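Long-range contact in secreted protein (Streptomyces lividans TK24, PDB 5LXZ), which probably acts as a secreted copper-radical oxidase of the galactose oxidase-like AA5 family: residues A[184-196]-A[205-217]. The protein carries 1 engineered substitution. Residues are numbered along the deposited sequence; the frame is centred on the assembly and turned at random. Where two conformers were deposited one is given.
With PO4 (phosphate ion), chain F; EDO (1,2-ethanediol), chain Q.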
ATOM      1  N   ALA A 184       1.293   6.720  27.243  1.00 17.15           N
ATOM      2  CA  ALA A 184       0.073   7.472  27.526  1.00 16.99           C
ATOM      3  C   ALA A 184       0.122   8.920  27.001  1.00 16.05           C
ATOM      4  O   ALA A 184      -0.924   9.569  26.809  1.00 18.58           O
ATOM      5  CB  ALA A 184      -0.205   7.478  29.019  1.00 18.26           C
ATOM      6  N   TYR A 185       1.315   9.422  26.791  1.00 13.99           N
ATOM      7  CA  TYR A 185       1.509  10.783  26.338  1.00 13.17           C
ATOM      8  C   TYR A 185       1.711  10.929  24.834  1.00 12.22           C
ATOM      9  O   TYR A 185       1.939  12.036  24.365  1.00 12.40           O
ATOM     10  CB  TYR A 185       2.663  11.409  27.110  1.00 13.86           C
ATOM     11  CG  TYR A 185       2.401  11.304  28.582  1.00 15.77           C
ATOM     12  CD1 TYR A 185       1.424  12.089  29.199  1.00 17.44           C
ATOM     13  CD2 TYR A 185       3.109  10.381  29.348  1.00 16.04           C
ATOM     14  CE1 TYR A 185       1.152  11.959  30.549  1.00 19.46           C
ATOM     15  CE2 TYR A 185       2.858  10.245  30.704  1.00 18.29           C
ATOM     16  CZ  TYR A 185       1.872  11.024  31.289  1.00 19.44           C
ATOM     17  OH  TYR A 185       1.648  10.896  32.637  1.00 23.92           O
ATOM     18  N   GLU A 186       1.630   9.820  24.103  0.50 12.18           N
ATOM     19  CA  GLU A 186       1.784   9.823  22.650  0.50 11.94           C
ATOM     20  C   GLU A 186       0.533  10.295  21.946  0.50 10.42           C
ATOM     21  O   GLU A 186      -0.582  10.185  22.466  0.50 10.66           O
ATOM     22  CB  GLU A 186       2.062   8.413  22.108  0.50 12.81           C
ATOM     23  CG  GLU A 186       3.326   7.758  22.623  0.50 14.39           C
ATOM     24  CD  GLU A 186       3.492   6.354  22.069  0.50 15.14           C
ATOM     25  OE1 GLU A 186       2.711   5.930  21.184  0.50 16.92           O
ATOM     26  OE2 GLU A 186       4.383   5.645  22.555  0.50 18.77           O
ATOM     27  N   THR A 187       0.724  10.750  20.712  1.00  9.90           N
ATOM     28  CA  THR A 187      -0.380  10.953  19.786  1.00  9.66           C
ATOM     29  C   THR A 187      -0.187  10.046  18.601  1.00  9.51           C
ATOM     30  O   THR A 187       0.932   9.611  18.299  1.00  9.90           O
ATOM     31  CB  THR A 187      -0.504  12.411  19.321  1.00  9.78           C
ATOM     32  OG1 THR A 187       0.549  12.713  18.415  1.00 10.32           O
ATOM     33  CG2 THR A 187      -0.475  13.366  20.505  1.00  9.84           C
ATOM     34  N   GLY A 188      -1.281   9.781  17.878  1.00  9.56           N
ATOM     35  CA  GLY A 188      -1.203   8.906  16.714  1.00  9.49           C
ATOM     36  C   GLY A 188      -1.662   9.515  15.412  1.00  9.97           C
ATOM     37  O   GLY A 188      -1.546   8.868  14.395  1.00 11.06           O
ATOM     38  N   THR A 189      -2.156  10.741  15.439  1.00  9.83           N
ATOM     39  CA  THR A 189      -2.642  11.395  14.222  1.00  9.77           C
ATOM     40  C   THR A 189      -2.258  12.861  14.279  1.00  9.71           C
ATOM     41  O   THR A 189      -1.893  13.377  15.332  1.00  9.33           O
ATOM     42  CB  THR A 189      -4.169  11.272  14.059  1.00 10.22           C
ATOM     43  OG1 THR A 189      -4.860  11.877  15.175  1.00 10.28           O
ATOM     44  CG2 THR A 189      -4.565   9.810  13.922  1.00  9.90           C
ATOM     45  N   GLU A 190      -2.387  13.533  13.147  1.00  9.70           N
ATOM     46  CA  GLU A 190      -2.137  14.957  13.082  1.00 10.08           C
ATOM     47  C   GLU A 190      -3.076  15.726  14.005  1.00  9.74           C
ATOM     48  O   GLU A 190      -4.270  15.424  14.095  1.00 10.97           O
ATOM     49  CB  GLU A 190      -2.385  15.424  11.662  1.00 10.88           C
ATOM     50  CG  GLU A 190      -2.183  16.910  11.407  1.00 11.76           C
ATOM     51  CD  GLU A 190      -2.598  17.311  10.014  1.00 13.19           C
ATOM     52  OE1 GLU A 190      -2.070  16.688   9.076  1.00 14.76           O
ATOM     53  OE2 GLU A 190      -3.409  18.274   9.883  1.00 17.16           O
ATOM     54  N   ASP A 191      -2.570  16.791  14.607  1.00  8.37           N
ATOM     55  CA  ASP A 191      -3.410  17.748  15.294  1.00  8.30           C
ATOM     56  C   ASP A 191      -2.853  19.161  15.080  1.00  8.20           C
ATOM     57  O   ASP A 191      -1.738  19.317  14.623  1.00  7.97           O
ATOM     58  CB  ASP A 191      -3.590  17.413  16.786  1.00  8.94           C
ATOM     59  CG  ASP A 191      -4.863  17.984  17.393  1.00  9.96           C
ATOM     60  OD1 ASP A 191      -5.714  18.623  16.671  1.00 11.36           O
ATOM     61  OD2 ASP A 191      -5.032  17.779  18.622  1.00  9.73           O
ATOM     62  N   ASN A 192      -3.706  20.126  15.356  1.00  8.96           N
ATOM     63  CA  ASN A 192      -3.385  21.537  15.411  1.00  9.45           C
ATOM     64  C   ASN A 192      -3.154  21.857  16.862  1.00  8.99           C
ATOM     65  O   ASN A 192      -3.988  21.483  17.735  1.00  8.82           O
ATOM     66  CB  ASN A 192      -4.559  22.333  14.837  1.00 10.44           C
ATOM     67  CG  ASN A 192      -4.327  23.807  14.750  1.00 12.34           C
ATOM     68  OD1 ASN A 192      -3.964  24.444  15.710  1.00 14.00           O
ATOM     69  ND2 ASN A 192      -4.681  24.378  13.599  1.00 13.97           N
ATOM     70  N   TYR A 193      -2.049  22.529  17.148  1.00  8.39           N
ATOM     71  CA  TYR A 193      -1.576  22.726  18.502  1.00  7.80           C
ATOM     72  C   TYR A 193      -1.644  24.181  18.890  1.00  8.54           C
ATOM     73  O   TYR A 193      -1.167  25.028  18.149  1.00  8.46           O
ATOM     74  CB  TYR A 193      -0.121  22.231  18.661  1.00  7.39           C
ATOM     75  CG  TYR A 193      -0.076  20.729  18.686  1.00  6.95           C
ATOM     76  CD1 TYR A 193      -0.200  19.995  17.502  1.00  6.76           C
ATOM     77  CD2 TYR A 193       0.007  20.031  19.860  1.00  7.11           C
ATOM     78  CE1 TYR A 193      -0.209  18.614  17.510  1.00  6.95           C
ATOM     79  CE2 TYR A 193      -0.022  18.649  19.894  1.00  7.01           C
ATOM     80  CZ  TYR A 193      -0.128  17.926  18.713  1.00  6.96           C
ATOM     81  OH  TYR A 193      -0.205  16.532  18.782  1.00  7.41           O
ATOM     82  N   ARG A 194      -2.201  24.466  20.054  1.00  8.09           N
ATOM     83  CA  ARG A 194      -2.219  25.792  20.638  1.00  9.01           C
ATOM     84  C   ARG A 194      -0.862  26.061  21.281  1.00  9.50           C
ATOM     85  O   ARG A 194      -0.344  25.226  21.947  1.00 10.12           O
ATOM     86  CB  ARG A 194      -3.342  25.880  21.688  1.00  9.89           C
ATOM     87  CG  ARG A 194      -3.692  27.334  22.043  1.00 11.21           C
ATOM     88  CD  ARG A 194      -4.732  27.393  23.161  1.00 12.60           C
ATOM     89  NE  ARG A 194      -4.165  27.084  24.457  1.00 13.31           N
ATOM     90  CZ  ARG A 194      -3.577  27.960  25.276  1.00 15.14           C
ATOM     91  NH1 ARG A 194      -3.405  29.210  24.907  1.00 16.38           N
ATOM     92  NH2 ARG A 194      -3.114  27.556  26.446  1.00 15.73           N
ATOM     93  N   VAL A 195      -0.309  27.250  21.049  1.00 11.17           N
ATOM     94  CA  VAL A 195       0.928  27.669  21.697  1.00 12.01           C
ATOM     95  C   VAL A 195       0.596  28.356  23.001  1.00 13.17           C
ATOM     96  O   VAL A 195      -0.006  29.434  23.000  1.00 14.00           O
ATOM     97  CB  VAL A 195       1.706  28.640  20.805  1.00 12.47           C
ATOM     98  CG1 VAL A 195       3.019  29.042  21.490  1.00 13.20           C
ATOM     99  CG2 VAL A 195       1.965  28.003  19.450  1.00 14.23           C
ATOM    100  N   GLN A 196       0.964  27.729  24.106  1.00 13.15           N
ATOM    101  CA  GLN A 196       0.644  28.292  25.421  1.00 14.84           C
ATOM    102  C   GLN A 196       1.431  29.584  25.680  1.00 16.16           C
ATOM    103  O   GLN A 196       2.591  29.691  25.328  1.00 16.32           O
ATOM    104  CB  GLN A 196       0.949  27.305  26.523  1.00 16.31           C
ATOM    105  CG  GLN A 196       0.099  26.057  26.477  1.00 17.16           C
ATOM    106  CD  GLN A 196       0.189  25.231  27.743  1.00 20.48           C
ATOM    107  OE1 GLN A 196       0.620  25.715  28.824  1.00 21.72           O
ATOM    108  NE2 GLN A 196      -0.219  23.984  27.640  1.00 22.93           N
ATOM    109  N   ASN A 205      -2.608  34.221  15.328  1.00 17.14           N
ATOM    110  CA  ASN A 205      -1.727  34.066  14.194  1.00 16.39           C
ATOM    111  C   ASN A 205      -0.690  32.953  14.288  1.00 15.01           C
ATOM    112  O   ASN A 205      -0.022  32.678  13.302  1.00 14.97           O
ATOM    113  CB  ASN A 205      -0.960  35.382  14.007  1.00 18.20           C
ATOM    114  CG  ASN A 205      -1.856  36.559  13.607  1.00 19.75           C
ATOM    115  OD1 ASN A 205      -2.906  36.379  13.021  1.00 21.39           O
ATOM    116  ND2 ASN A 205      -1.409  37.776  13.919  1.00 20.06           N
ATOM    117  N   THR A 206      -0.516  32.341  15.456  1.00 12.89           N
ATOM    118  CA  THR A 206       0.558  31.387  15.652  1.00 12.96           C
ATOM    119  C   THR A 206      -0.046  30.078  16.156  1.00 12.75           C
ATOM    120  O   THR A 206      -0.744  30.084  17.168  1.00 13.60           O
ATOM    121  CB  THR A 206       1.600  31.890  16.682  1.00 13.72           C
ATOM    122  OG1 THR A 206       1.796  33.294  16.492  1.00 13.96           O
ATOM    123  CG2 THR A 206       2.916  31.162  16.521  1.00 14.29           C
ATOM    124  N   TYR A 207       0.222  28.999  15.429  1.00 11.57           N
ATOM    125  CA  TYR A 207      -0.211  27.656  15.908  1.00 11.52           C
ATOM    126  C   TYR A 207       0.705  26.604  15.332  1.00 10.72           C
ATOM    127  O   TYR A 207       1.458  26.861  14.405  1.00 10.32           O
ATOM    128  CB  TYR A 207      -1.658  27.386  15.501  1.00 12.10           C
ATOM    129  CG  TYR A 207      -1.894  27.431  14.034  1.00 13.12           C
ATOM    130  CD1 TYR A 207      -2.149  28.651  13.386  1.00 14.46           C
ATOM    131  CD2 TYR A 207      -1.807  26.292  13.256  1.00 14.16           C
ATOM    132  CE1 TYR A 207      -2.337  28.691  12.034  1.00 15.78           C
ATOM    133  CE2 TYR A 207      -1.990  26.340  11.890  1.00 15.26           C
ATOM    134  CZ  TYR A 207      -2.242  27.544  11.285  1.00 16.27           C
ATOM    135  OH  TYR A 207      -2.437  27.549   9.915  1.00 21.05           O
ATOM    136  N   GLY A 208       0.623  25.390  15.867  1.00  9.28           N
ATOM    137  CA  GLY A 208       1.450  24.299  15.410  1.00  9.07           C
ATOM    138  C   GLY A 208       0.625  23.265  14.690  1.00  8.38           C
ATOM    139  O   GLY A 208      -0.592  23.159  14.949  1.00  7.92           O
ATOM    140  N   ILE A 209       1.257  22.579  13.779  1.00  8.31           N
ATOM    141  CA  ILE A 209       0.699  21.328  13.200  1.00  9.60           C
ATOM    142  C   ILE A 209       1.737  20.250  13.329  1.00  8.84           C
ATOM    143  O   ILE A 209       2.880  20.438  12.926  1.00  9.13           O
ATOM    144  CB  ILE A 209       0.302  21.473  11.723  1.00 11.03           C
ATOM    145  CG1 ILE A 209      -0.699  22.610  11.553  1.00 12.56           C
ATOM    146  CG2 ILE A 209      -0.255  20.142  11.185  1.00 12.17           C
ATOM    147  CD1 ILE A 209      -2.120  22.303  11.915  1.00 13.82           C
ATOM    148  N   ALA A 210       1.362  19.077  13.846  1.00  7.72           N
ATOM    149  CA  ALA A 210       2.283  17.985  13.914  1.00  8.40           C
ATOM    150  C   ALA A 210       1.546  16.732  13.528  1.00  8.50           C
ATOM    151  O   ALA A 210       0.366  16.621  13.836  1.00  8.92           O
ATOM    152  CB  ALA A 210       2.824  17.824  15.313  1.00  8.25           C
ATOM    153  N   GLN A 211       2.262  15.817  12.907  1.00  8.82           N
ATOM    154  CA  GLN A 211       1.821  14.442  12.766  1.00  9.49           C
ATOM    155  C   GLN A 211       2.004  13.711  14.075  1.00  9.42           C
ATOM    156  O   GLN A 211       2.187  14.350  15.129  1.00  9.62           O
ATOM    157  CB  GLN A 211       2.577  13.766  11.624  1.00 10.02           C
ATOM    158  CG  GLN A 211       2.424  14.454  10.305  1.00 11.01           C
ATOM    159  CD  GLN A 211       0.995  14.537   9.865  1.00 12.02           C
ATOM    160  OE1 GLN A 211       0.217  13.579  10.029  1.00 12.02           O
ATOM    161  NE2 GLN A 211       0.607  15.702   9.394  1.00 13.89           N
ATOM    162  N   LYS A 212       1.918  12.401  14.084  1.00 10.24           N
ATOM    163  CA  LYS A 212       2.095  11.643  15.315  1.00 10.57           C
ATOM    164  C   LYS A 212       3.350  12.055  16.084  1.00  9.83           C
ATOM    165  O   LYS A 212       4.427  12.230  15.507  1.00  9.77           O
ATOM    166  CB  LYS A 212       2.093  10.153  15.072  1.00 12.61           C
ATOM    167  CG  LYS A 212       3.239   9.638  14.267  1.00 14.86           C
ATOM    168  CD  LYS A 212       3.381   8.124  14.409  1.00 17.40           C
ATOM    169  CE  LYS A 212       4.739   7.733  13.822  1.00 20.39           C
ATOM    170  NZ  LYS A 212       5.078   6.295  14.002  1.00 22.18           N
ATOM    171  N   LEU A 213       3.162  12.178  17.377  1.00  9.36           N
ATOM    172  CA  LEU A 213       4.234  12.492  18.334  1.00  9.63           C
ATOM    173  C   LEU A 213       4.307  11.296  19.272  1.00  9.45           C
ATOM    174  O   LEU A 213       3.496  11.150  20.202  1.00  9.33           O
ATOM    175  CB  LEU A 213       3.950  13.798  19.061  1.00  9.36           C
ATOM    176  CG  LEU A 213       3.856  15.051  18.177  1.00  9.58           C
ATOM    177  CD1 LEU A 213       3.359  16.266  18.963  1.00  9.93           C
ATOM    178  CD2 LEU A 213       5.183  15.356  17.464  1.00  9.15           C
ATOM    179  N   ALA A 214       5.246  10.404  18.978  1.00 10.63           N
ATOM    180  CA  ALA A 214       5.256   9.128  19.619  1.00 10.21           C
ATOM    181  C   ALA A 214       6.713   8.664  19.786  1.00 10.42           C
ATOM    182  O   ALA A 214       7.583   9.500  19.929  1.00 10.23           O
ATOM    183  CB  ALA A 214       4.331   8.153  18.867  1.00 10.52           C
ATOM    184  N   LEU A 215       6.947   7.365  19.827  1.00 10.86           N
ATOM    185  CA  LEU A 215       8.259   6.848  20.132  1.00 12.33           C
ATOM    186  C   LEU A 215       9.092   6.391  18.969  1.00 12.97           C
ATOM    187  O   LEU A 215      10.328   6.256  19.108  1.00 14.77           O
ATOM    188  CB  LEU A 215       8.096   5.728  21.156  1.00 13.53           C
ATOM    189  CG  LEU A 215       7.580   6.209  22.504  1.00 15.63           C
ATOM    190  CD1 LEU A 215       7.404   5.030  23.442  1.00 18.72           C
ATOM    191  CD2 LEU A 215       8.469   7.281  23.114  1.00 15.94           C
ATOM    192  N   ASP A 216       8.482   6.121  17.821  1.00 11.39           N
ATOM    193  CA  ASP A 216       9.215   5.789  16.610  1.00 12.90           C
ATOM    194  C   ASP A 216       9.261   7.064  15.763  1.00 12.61           C
ATOM    195  O   ASP A 216       8.376   7.318  14.936  1.00 13.94           O
ATOM    196  CB  ASP A 216       8.522   4.608  15.912  1.00 12.81           C
ATOM    197  CG  ASP A 216       9.256   4.099  14.728  1.00 13.59           C
ATOM    198  OD1 ASP A 216      10.431   4.493  14.481  1.00 14.13           O
ATOM    199  OD2 ASP A 216       8.616   3.313  13.982  1.00 12.40           O
ATOM    200  N   LYS A 217      10.283   7.885  16.024  1.00 13.62           N
ATOM    201  CA  LYS A 217      10.343   9.296  15.631  1.00 14.12           C
ATOM    202  C   LYS A 217      11.190   9.514  14.399  1.00 17.07           C
ATOM    203  O   LYS A 217      12.389   9.210  14.411  1.00 19.05           O
ATOM    204  CB  LYS A 217      10.988  10.117  16.749  1.00 14.68           C
ATOM    205  CG  LYS A 217      10.434   9.869  18.110  1.00 15.00           C
ATOM    206  CD  LYS A 217      11.172  10.699  19.150  1.00 15.81           C
ATOM    207  CE  LYS A 217      10.662  10.397  20.521  1.00 16.47           C
ATOM    208  NZ  LYS A 217      11.619  10.943  21.552  1.00 15.86           N
TER
HETATM  209  P   PO4 F 705      -5.083  24.353  26.740  1.00 16.70           P
HETATM  210  O1  PO4 F 705      -4.310  25.258  27.690  1.00 18.58           O
HETATM  211  O2  PO4 F 705      -4.523  24.496  25.360  1.00 16.07           O
HETATM  212  O3  PO4 F 705      -4.996  22.923  27.292  1.00 18.39           O
HETATM  213  O4  PO4 F 705      -6.516  24.732  26.753  1.00 19.30           O
HETATM  214  C1  EDO Q 716      -6.934  19.245   7.706  1.00 38.89           C
HETATM  215  O1  EDO Q 716      -8.188  18.573   7.779  1.00 37.16           O
HETATM  216  C2  EDO Q 716      -5.898  18.227   8.129  1.00 35.09           C
HETATM  217  O2  EDO Q 716      -4.558  18.512   7.740  1.00 38.94           O
HETATM  218  O   HOH W   1       0.004  14.913  16.710  1.00  9.08           O
HETATM  219  O   HOH W   2      -1.749  29.130  19.373  1.00 11.56           O
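Strands 191-195 and 206-210 run antiparallel at 145°, paired by two-way backbone hydrogen bonds between Asp191 and Ala210 and between Tyr193 and Gly208, with Asn192 and Ile209 as the non-hydrogen-bonded pair between them. Beyond the strands the chains stay together: Thr187 N bonds Leu213 O, and Leu213 N returns a bond of 2.9 Å to Thr187 OG1. That hydroxyl sits between its own backbone N and carbonyl carbon (chi1 73°), which turns it to the partner chain. On the buried face, the Tyr193 ring passes Ala210, with CE1 3.8 Å from Ala210 CB, and meets Leu213 from the opposite direction, its OH 3.6 Å from Leu213 CD1. Phe142 of strand 141-144 and Met114 of strand 111-118 also pack against this tyrosine. In the ring plane, a water lies 2.6 Å from Tyr193 OH, which has a further polar partner in Asn138; the water also bonds Thr187 OG1 and the carbonyl oxygens of Thr189 and Gln211, bridging the two chains where regular pairing stops but the backbones stay close. At the other end, a second water links Val195 N to Thr206 O. On the face of Asn192 and Ile209, the Asn192 amide lies only 20° from parallel to the Tyr207 ring, with ND2 3.5 Å from CD2, while Ile209 CD1 touches the same nitrogen; Asn192 OD1 bonds Lys136. Just past the strand ends, Glu190 OE1 receives Gln211 NE2 (2.9 Å) on the anti side, tilted out of the carboxylate plane; Gln211 OE1 turns to the backbone of Gly319. The contact thus joins neighbouring antiparallel strands of the GlxA beta barrel domain, connected through helix 200-205; beyond their ladder, a shared water and a threonine hydroxyl, accepting in place of a backbone carbonyl, continue the pairing.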